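PDB 1ZBS: uncharacterized protein from Porphyromonas gingivalis, which is of unknown function but probably acts as an ATP-dependent kinase of N-acetylglucosamine. Local coordinates for residues I31-L45 with A68-L82. Sequence-based numbering, arbitrary orientation.
Sequences INPFQQDRNEIDTAL and AGCTPAKAPMLNEAL
P33 is wedged into the start of 68-82, its ring lying between the G69 carbonyl, the C70 sulfur and the backbone of K74. P33 CG reaches G69 O at 3.2 Å and also rests against C70 SG, while the CD edge meets L78 CD2. I31 extends this apolar patch, its CG2 branch touching the same L78 methyl. Beside it the chains pass closely, N32 OD1 lying 3.1 Å from G69 CA. N32 OD1 accepts from F34 N (3.0 Å) in an Asx turn, the donor well above the carbonyl plane. The selenomethionine M77, bent at chi2 (-78°), packs as tightly, carrying CE to the D37-R38 peptide. Further along, helices 38-45 and 75-82 cross at -42°, and L45 CD2 lies 3.5 Å from A81 CB. Both segments follow strands of the five-stranded 3-2-1-4-5 sheet, the order of the ribonuclease H-like fold of ASKHA domains, and I31, C70, L78 and L82 all rest on F65 of strand 62-67. Toward solvent the fit is looser and more polar. R38 NH2 makes a salt bridge to E80 OE1 at 3.0 Å, the guanidinium and carboxylate planes 72° apart, and M77 CG sits over the guanidinium face. At the other exposed end the K74 chain meets the edge of the F34 ring, K74 CD to F34 CD2 3.6 Å, and F34 also packs on R188 of the second subunit.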
ATOM      1  N   ILE A  31     -20.358  10.145  -4.174  1.00 65.56           N
ATOM      2  CA  ILE A  31     -21.545   9.589  -3.535  1.00 64.15           C
ATOM      3  C   ILE A  31     -21.263   8.235  -2.877  1.00 63.45           C
ATOM      4  O   ILE A  31     -21.370   7.188  -3.508  1.00 64.12           O
ATOM      5  CB  ILE A  31     -22.707   9.448  -4.552  1.00 63.14           C
ATOM      6  CG1 ILE A  31     -22.950  10.790  -5.257  1.00 60.94           C
ATOM      7  CG2 ILE A  31     -23.973   9.017  -3.830  1.00 64.12           C
ATOM      8  CD1 ILE A  31     -24.066  10.767  -6.287  1.00 61.00           C
ATOM      9  N   ASN A  32     -20.900   8.274  -1.599  1.00 63.15           N
ATOM     10  CA  ASN A  32     -20.605   7.073  -0.824  1.00 62.70           C
ATOM     11  C   ASN A  32     -20.916   7.360   0.646  1.00 62.52           C
ATOM     12  O   ASN A  32     -20.239   8.161   1.294  1.00 61.41           O
ATOM     13  CB  ASN A  32     -19.130   6.692  -0.981  1.00 64.46           C
ATOM     14  CG  ASN A  32     -18.749   5.470  -0.162  1.00 66.03           C
ATOM     15  OD1 ASN A  32     -19.562   4.928   0.588  1.00 68.57           O
ATOM     16  ND2 ASN A  32     -17.505   5.030  -0.306  1.00 65.99           N
ATOM     17  N   PRO A  33     -21.949   6.700   1.191  1.00 62.27           N
ATOM     18  CA  PRO A  33     -22.407   6.844   2.578  1.00 62.27           C
ATOM     19  C   PRO A  33     -21.406   6.499   3.685  1.00 63.05           C
ATOM     20  O   PRO A  33     -21.523   7.003   4.802  1.00 62.79           O
ATOM     21  CB  PRO A  33     -23.642   5.949   2.622  1.00 61.54           C
ATOM     22  CG  PRO A  33     -23.282   4.861   1.667  1.00 62.09           C
ATOM     23  CD  PRO A  33     -22.706   5.640   0.505  1.00 61.81           C
ATOM     24  N   PHE A  34     -20.434   5.640   3.387  1.00 63.45           N
ATOM     25  CA  PHE A  34     -19.439   5.247   4.383  1.00 63.79           C
ATOM     26  C   PHE A  34     -18.222   6.157   4.352  1.00 63.32           C
ATOM     27  O   PHE A  34     -17.579   6.388   5.376  1.00 63.42           O
ATOM     28  CB  PHE A  34     -18.971   3.810   4.145  1.00 65.89           C
ATOM     29  CG  PHE A  34     -18.124   3.256   5.260  1.00 67.44           C
ATOM     30  CD1 PHE A  34     -17.002   2.479   4.983  1.00 68.87           C
ATOM     31  CD2 PHE A  34     -18.464   3.494   6.589  1.00 68.07           C
ATOM     32  CE1 PHE A  34     -16.231   1.940   6.018  1.00 69.69           C
ATOM     33  CE2 PHE A  34     -17.704   2.963   7.630  1.00 69.71           C
ATOM     34  CZ  PHE A  34     -16.582   2.185   7.344  1.00 69.80           C
ATOM     35  N   GLN A  35     -17.916   6.667   3.166  1.00 62.46           N
ATOM     36  CA  GLN A  35     -16.766   7.535   2.974  1.00 62.21           C
ATOM     37  C   GLN A  35     -17.134   8.992   3.223  1.00 62.00           C
ATOM     38  O   GLN A  35     -16.325   9.762   3.740  1.00 62.90           O
ATOM     39  CB  GLN A  35     -16.235   7.355   1.551  1.00 62.20           C
ATOM     40  CG  GLN A  35     -14.739   7.556   1.399  1.00 62.14           C
ATOM     41  CD  GLN A  35     -14.156   6.681   0.304  1.00 61.30           C
ATOM     42  OE1 GLN A  35     -14.161   5.451   0.405  1.00 58.97           O
ATOM     43  NE2 GLN A  35     -13.664   7.309  -0.754  1.00 61.27           N
ATOM     44  N   GLN A  36     -18.361   9.357   2.858  1.00 61.34           N
ATOM     45  CA  GLN A  36     -18.863  10.721   3.034  1.00 60.27           C
ATOM     46  C   GLN A  36     -19.968  10.738   4.088  1.00 59.39           C
ATOM     47  O   GLN A  36     -20.375   9.684   4.579  1.00 58.27           O
ATOM     48  CB  GLN A  36     -19.395  11.262   1.701  1.00 59.99           C
ATOM     49  CG  GLN A  36     -18.318  11.473   0.639  1.00 61.10           C
ATOM     50  CD  GLN A  36     -18.887  11.580  -0.764  1.00 61.76           C
ATOM     51  OE1 GLN A  36     -19.434  10.613  -1.299  1.00 61.34           O
ATOM     52  NE2 GLN A  36     -18.762  12.757  -1.367  1.00 62.31           N
ATOM     53  N   ASP A  37     -20.449  11.931   4.439  1.00 59.30           N
ATOM     54  CA  ASP A  37     -21.504  12.054   5.442  1.00 58.70           C
ATOM     55  C   ASP A  37     -22.781  12.719   4.924  1.00 58.05           C
ATOM     56  O   ASP A  37     -22.899  13.039   3.743  1.00 58.59           O
ATOM     57  CB  ASP A  37     -20.986  12.814   6.671  1.00 58.61           C
ATOM     58  CG  ASP A  37     -20.696  14.274   6.384  1.00 59.52           C
ATOM     59  OD1 ASP A  37     -20.143  14.951   7.275  1.00 60.14           O
ATOM     60  OD2 ASP A  37     -21.021  14.753   5.279  1.00 60.70           O
ATOM     61  N   ARG A  38     -23.726  12.929   5.835  1.00 55.92           N
ATOM     62  CA  ARG A  38     -25.025  13.512   5.517  1.00 53.62           C
ATOM     63  C   ARG A  38     -25.054  14.657   4.496  1.00 54.12           C
ATOM     64  O   ARG A  38     -25.520  14.476   3.363  1.00 54.62           O
ATOM     65  CB  ARG A  38     -25.703  13.975   6.807  1.00 53.77           C
ATOM     66  CG  ARG A  38     -27.153  14.424   6.642  1.00 52.85           C
ATOM     67  CD  ARG A  38     -28.127  13.245   6.554  1.00 52.80           C
ATOM     68  NE  ARG A  38     -28.090  12.408   7.761  1.00 52.74           N
ATOM     69  CZ  ARG A  38     -28.991  11.474   8.058  1.00 52.42           C
ATOM     70  NH1 ARG A  38     -28.868  10.770   9.174  1.00 50.91           N
ATOM     71  NH2 ARG A  38     -30.022  11.252   7.245  1.00 51.51           N
ATOM     72  N   ASN A  39     -24.558  15.831   4.882  1.00 53.49           N
ATOM     73  CA  ASN A  39     -24.604  16.984   3.993  1.00 53.08           C
ATOM     74  C   ASN A  39     -23.481  17.134   2.969  1.00 51.49           C
ATOM     75  O   ASN A  39     -23.637  17.855   1.972  1.00 49.61           O
ATOM     76  CB  ASN A  39     -24.758  18.286   4.816  1.00 56.80           C
ATOM     77  CG  ASN A  39     -23.599  18.529   5.776  1.00 56.51           C
ATOM     78  OD1 ASN A  39     -22.451  18.726   5.353  1.00 59.24           O
ATOM     79  ND2 ASN A  39     -23.894  18.520   7.077  1.00 56.13           N
ATOM     80  N   GLU A  40     -22.356  16.459   3.174  1.00 50.84           N
ATOM     81  CA  GLU A  40     -21.274  16.578   2.196  1.00 50.53           C
ATOM     82  C   GLU A  40     -21.663  15.788   0.946  1.00 49.82           C
ATOM     83  O   GLU A  40     -20.992  15.868  -0.082  1.00 51.16           O
ATOM     84  CB  GLU A  40     -19.944  16.069   2.766  1.00 49.32           C
ATOM     85  CG  GLU A  40     -19.736  14.575   2.697  1.00 49.04           C
ATOM     86  CD  GLU A  40     -18.287  14.194   2.945  1.00 50.31           C
ATOM     87  OE1 GLU A  40     -17.411  14.661   2.172  1.00 50.88           O
ATOM     88  OE2 GLU A  40     -18.020  13.436   3.914  1.00 51.51           O
ATOM     89  N   ILE A  41     -22.751  15.025   1.049  1.00 50.44           N
ATOM     90  CA  ILE A  41     -23.270  14.253  -0.083  1.00 50.76           C
ATOM     91  C   ILE A  41     -24.661  14.794  -0.411  1.00 50.69           C
ATOM     92  O   ILE A  41     -25.218  14.536  -1.484  1.00 50.29           O
ATOM     93  CB  ILE A  41     -23.391  12.731   0.241  1.00 51.65           C
ATOM     94  CG1 ILE A  41     -23.737  11.964  -1.040  1.00 50.39           C
ATOM     95  CG2 ILE A  41     -24.500  12.485   1.270  1.00 46.47           C
ATOM     96  CD1 ILE A  41     -22.827  12.311  -2.221  1.00 50.55           C
ATOM     97  N   ASP A  42     -25.210  15.555   0.534  1.00 51.46           N
ATOM     98  CA  ASP A  42     -26.534  16.165   0.398  1.00 51.11           C
ATOM     99  C   ASP A  42     -26.391  17.328  -0.576  1.00 50.37           C
ATOM    100  O   ASP A  42     -27.376  17.872  -1.080  1.00 51.06           O
ATOM    101  CB  ASP A  42     -26.994  16.699   1.756  1.00 52.86           C
ATOM    102  CG  ASP A  42     -28.484  16.599   1.949  1.00 52.28           C
ATOM    103  OD1 ASP A  42     -29.010  15.463   2.012  1.00 50.90           O
ATOM    104  OD2 ASP A  42     -29.140  17.662   2.041  1.00 56.73           O
ATOM    105  N   THR A  43     -25.142  17.706  -0.820  1.00 49.75           N
ATOM    106  CA  THR A  43     -24.838  18.793  -1.726  1.00 51.27           C
ATOM    107  C   THR A  43     -24.669  18.278  -3.146  1.00 51.40           C
ATOM    108  O   THR A  43     -25.093  18.924  -4.113  1.00 51.12           O
ATOM    109  CB  THR A  43     -23.554  19.530  -1.291  1.00 53.20           C
ATOM    110  OG1 THR A  43     -22.946  20.152  -2.435  1.00 50.35           O
ATOM    111  CG2 THR A  43     -22.579  18.557  -0.648  1.00 51.37           C
ATOM    112  N   ALA A  44     -24.057  17.106  -3.269  1.00 52.59           N
ATOM    113  CA  ALA A  44     -23.842  16.498  -4.581  1.00 54.15           C
ATOM    114  C   ALA A  44     -25.177  16.074  -5.188  1.00 54.84           C
ATOM    115  O   ALA A  44     -25.378  16.153  -6.403  1.00 54.16           O
ATOM    116  CB  ALA A  44     -22.924  15.290  -4.452  1.00 51.65           C
ATOM    117  N   LEU A  45     -26.087  15.630  -4.328  1.00 55.79           N
ATOM    118  CA  LEU A  45     -27.402  15.192  -4.767  1.00 58.74           C
ATOM    119  C   LEU A  45     -28.189  16.303  -5.456  1.00 60.22           C
ATOM    120  O   LEU A  45     -28.724  16.105  -6.547  1.00 60.40           O
ATOM    121  CB  LEU A  45     -28.206  14.652  -3.580  1.00 58.12           C
ATOM    122  CG  LEU A  45     -28.318  13.132  -3.429  1.00 58.22           C
ATOM    123  CD1 LEU A  45     -26.947  12.495  -3.527  1.00 59.57           C
ATOM    124  CD2 LEU A  45     -28.970  12.798  -2.087  1.00 58.90           C
ATOM    125  N   ALA A  68     -20.452   1.389  -3.754  1.00 53.58           N
ATOM    126  CA  ALA A  68     -19.515   0.860  -2.770  1.00 55.24           C
ATOM    127  C   ALA A  68     -19.578   1.733  -1.519  1.00 56.31           C
ATOM    128  O   ALA A  68     -19.496   2.956  -1.609  1.00 57.09           O
ATOM    129  CB  ALA A  68     -18.101   0.857  -3.339  1.00 55.63           C
ATOM    130  N   GLY A  69     -19.730   1.100  -0.360  1.00 56.53           N
ATOM    131  CA  GLY A  69     -19.809   1.841   0.887  1.00 56.45           C
ATOM    132  C   GLY A  69     -21.229   1.851   1.420  1.00 57.13           C
ATOM    133  O   GLY A  69     -21.495   2.291   2.540  1.00 56.22           O
ATOM    134  N   CYS A  70     -22.153   1.358   0.608  1.00 57.41           N
ATOM    135  CA  CYS A  70     -23.541   1.315   1.014  1.00 58.21           C
ATOM    136  C   CYS A  70     -23.787   0.144   1.950  1.00 59.78           C
ATOM    137  O   CYS A  70     -24.673  -0.686   1.735  1.00 58.48           O
ATOM    138  CB  CYS A  70     -24.445   1.241  -0.213  1.00 57.05           C
ATOM    139  SG  CYS A  70     -24.489   2.810  -1.105  1.00 53.34           S
ATOM    140  N   THR A  71     -22.974   0.088   2.997  1.00 61.73           N
ATOM    141  CA  THR A  71     -23.082  -0.954   4.002  1.00 64.08           C
ATOM    142  C   THR A  71     -24.501  -0.965   4.561  1.00 64.76           C
ATOM    143  O   THR A  71     -25.185   0.057   4.564  1.00 65.36           O
ATOM    144  CB  THR A  71     -22.087  -0.700   5.147  1.00 64.96           C
ATOM    145  OG1 THR A  71     -22.546  -1.353   6.338  1.00 68.30           O
ATOM    146  CG2 THR A  71     -21.946   0.791   5.402  1.00 64.72           C
ATOM    147  N   PRO A  72     -24.964  -2.127   5.038  1.00 65.25           N
ATOM    148  CA  PRO A  72     -26.316  -2.228   5.595  1.00 65.95           C
ATOM    149  C   PRO A  72     -26.498  -1.373   6.851  1.00 66.70           C
ATOM    150  O   PRO A  72     -27.562  -1.383   7.470  1.00 67.44           O
ATOM    151  CB  PRO A  72     -26.460  -3.724   5.877  1.00 66.18           C
ATOM    152  CG  PRO A  72     -25.049  -4.149   6.169  1.00 64.93           C
ATOM    153  CD  PRO A  72     -24.273  -3.427   5.097  1.00 64.85           C
ATOM    154  N   ALA A  73     -25.456  -0.630   7.212  1.00 66.27           N
ATOM    155  CA  ALA A  73     -25.491   0.228   8.389  1.00 66.04           C
ATOM    156  C   ALA A  73     -25.576   1.696   7.997  1.00 66.13           C
ATOM    157  O   ALA A  73     -26.250   2.485   8.662  1.00 67.27           O
ATOM    158  CB  ALA A  73     -24.254  -0.006   9.243  1.00 66.42           C
ATOM    159  N   LYS A  74     -24.889   2.066   6.923  1.00 65.42           N
ATOM    160  CA  LYS A  74     -24.909   3.448   6.469  1.00 65.20           C
ATOM    161  C   LYS A  74     -25.770   3.672   5.230  1.00 65.07           C
ATOM    162  O   LYS A  74     -25.864   4.790   4.723  1.00 65.33           O
ATOM    163  CB  LYS A  74     -23.485   3.950   6.222  1.00 65.53           C
ATOM    164  CG  LYS A  74     -22.791   4.424   7.492  1.00 66.55           C
ATOM    165  CD  LYS A  74     -21.559   5.260   7.175  1.00 67.08           C
ATOM    166  CE  LYS A  74     -20.975   5.904   8.430  1.00 67.86           C
ATOM    167  NZ  LYS A  74     -21.924   6.848   9.089  1.00 67.21           N
ATOM    168  N   ALA A  75     -26.403   2.606   4.752  1.00 64.09           N
ATOM    169  CA  ALA A  75     -27.275   2.695   3.587  1.00 63.10           C
ATOM    170  C   ALA A  75     -28.488   3.581   3.888  1.00 63.03           C
ATOM    171  O   ALA A  75     -28.850   4.437   3.083  1.00 61.70           O
ATOM    172  CB  ALA A  75     -27.741   1.298   3.172  1.00 62.27           C
ATOM    173  N   PRO A  76     -29.126   3.390   5.059  1.00 63.71           N
ATOM    174  CA  PRO A  76     -30.298   4.192   5.430  1.00 63.86           C
ATOM    175  C   PRO A  76     -30.032   5.688   5.531  1.00 63.44           C
ATOM    176  O   PRO A  76     -30.946   6.473   5.765  1.00 64.20           O
ATOM    177  CB  PRO A  76     -30.716   3.592   6.771  1.00 64.31           C
ATOM    178  CG  PRO A  76     -29.422   3.119   7.345  1.00 64.80           C
ATOM    179  CD  PRO A  76     -28.780   2.458   6.149  1.00 64.32           C
HETATM  180  N   MSE A  77     -28.780   6.081   5.353  1.00 63.44           N
HETATM  181  CA  MSE A  77     -28.423   7.483   5.431  1.00 63.63           C
HETATM  182  C   MSE A  77     -28.587   8.099   4.041  1.00 61.07           C
HETATM  183  O   MSE A  77     -29.160   9.179   3.884  1.00 61.06           O
HETATM  184  CB  MSE A  77     -26.983   7.612   5.947  1.00 67.04           C
HETATM  185  CG  MSE A  77     -26.509   9.031   6.213  1.00 71.85           C
HETATM  186 SE   MSE A  77     -26.011   9.980   4.595  1.00 80.20          SE
HETATM  187  CE  MSE A  77     -24.096   9.645   4.621  1.00 78.12           C
ATOM    188  N   LEU A  78     -28.094   7.403   3.026  1.00 59.19           N
ATOM    189  CA  LEU A  78     -28.216   7.892   1.659  1.00 56.83           C
ATOM    190  C   LEU A  78     -29.679   7.810   1.254  1.00 55.08           C
ATOM    191  O   LEU A  78     -30.150   8.585   0.425  1.00 53.70           O
ATOM    192  CB  LEU A  78     -27.363   7.043   0.718  1.00 55.18           C
ATOM    193  CG  LEU A  78     -27.330   7.457  -0.753  1.00 53.04           C
ATOM    194  CD1 LEU A  78     -26.978   8.929  -0.893  1.00 50.96           C
ATOM    195  CD2 LEU A  78     -26.310   6.584  -1.468  1.00 52.80           C
ATOM    196  N   ASN A  79     -30.393   6.861   1.852  1.00 54.91           N
ATOM    197  CA  ASN A  79     -31.809   6.672   1.571  1.00 55.18           C
ATOM    198  C   ASN A  79     -32.559   7.930   2.009  1.00 55.58           C
ATOM    199  O   ASN A  79     -33.473   8.385   1.323  1.00 54.99           O
ATOM    200  CB  ASN A  79     -32.332   5.441   2.323  1.00 54.32           C
ATOM    201  CG  ASN A  79     -33.789   5.134   2.007  1.00 54.20           C
ATOM    202  OD1 ASN A  79     -34.675   5.962   2.222  1.00 53.23           O
ATOM    203  ND2 ASN A  79     -34.042   3.932   1.501  1.00 53.63           N
ATOM    204  N   GLU A  80     -32.159   8.497   3.143  1.00 55.99           N
ATOM    205  CA  GLU A  80     -32.792   9.708   3.654  1.00 57.16           C
ATOM    206  C   GLU A  80     -32.461  10.907   2.779  1.00 56.09           C
ATOM    207  O   GLU A  80     -33.327  11.737   2.500  1.00 57.10           O
ATOM    208  CB  GLU A  80     -32.338   9.988   5.086  1.00 59.28           C
ATOM    209  CG  GLU A  80     -32.773   8.936   6.085  1.00 63.21           C
ATOM    210  CD  GLU A  80     -32.377   9.293   7.504  1.00 66.27           C
ATOM    211  OE1 GLU A  80     -32.767  10.388   7.967  1.00 67.97           O
ATOM    212  OE2 GLU A  80     -31.677   8.482   8.154  1.00 67.80           O
ATOM    213  N   ALA A  81     -31.204  10.991   2.353  1.00 54.51           N
ATOM    214  CA  ALA A  81     -30.735  12.079   1.498  1.00 52.26           C
ATOM    215  C   ALA A  81     -31.458  12.043   0.158  1.00 51.23           C
ATOM    216  O   ALA A  81     -31.912  13.074  -0.339  1.00 50.63           O
ATOM    217  CB  ALA A  81     -29.227  11.954   1.281  1.00 51.99           C
ATOM    218  N   LEU A  82     -31.548  10.852  -0.426  1.00 50.40           N
ATOM    219  CA  LEU A  82     -32.229  10.666  -1.705  1.00 50.53           C
ATOM    220  C   LEU A  82     -33.706  10.978  -1.536  1.00 51.39           C
ATOM    221  O   LEU A  82     -34.305  11.669  -2.359  1.00 50.65           O
ATOM    222  CB  LEU A  82     -32.074   9.224  -2.190  1.00 48.79           C
ATOM    223  CG  LEU A  82     -30.717   8.799  -2.759  1.00 48.96           C
ATOM    224  CD1 LEU A  82     -30.650   7.282  -2.822  1.00 46.43           C
ATOM    225  CD2 LEU A  82     -30.515   9.412  -4.140  1.00 47.44           C
TER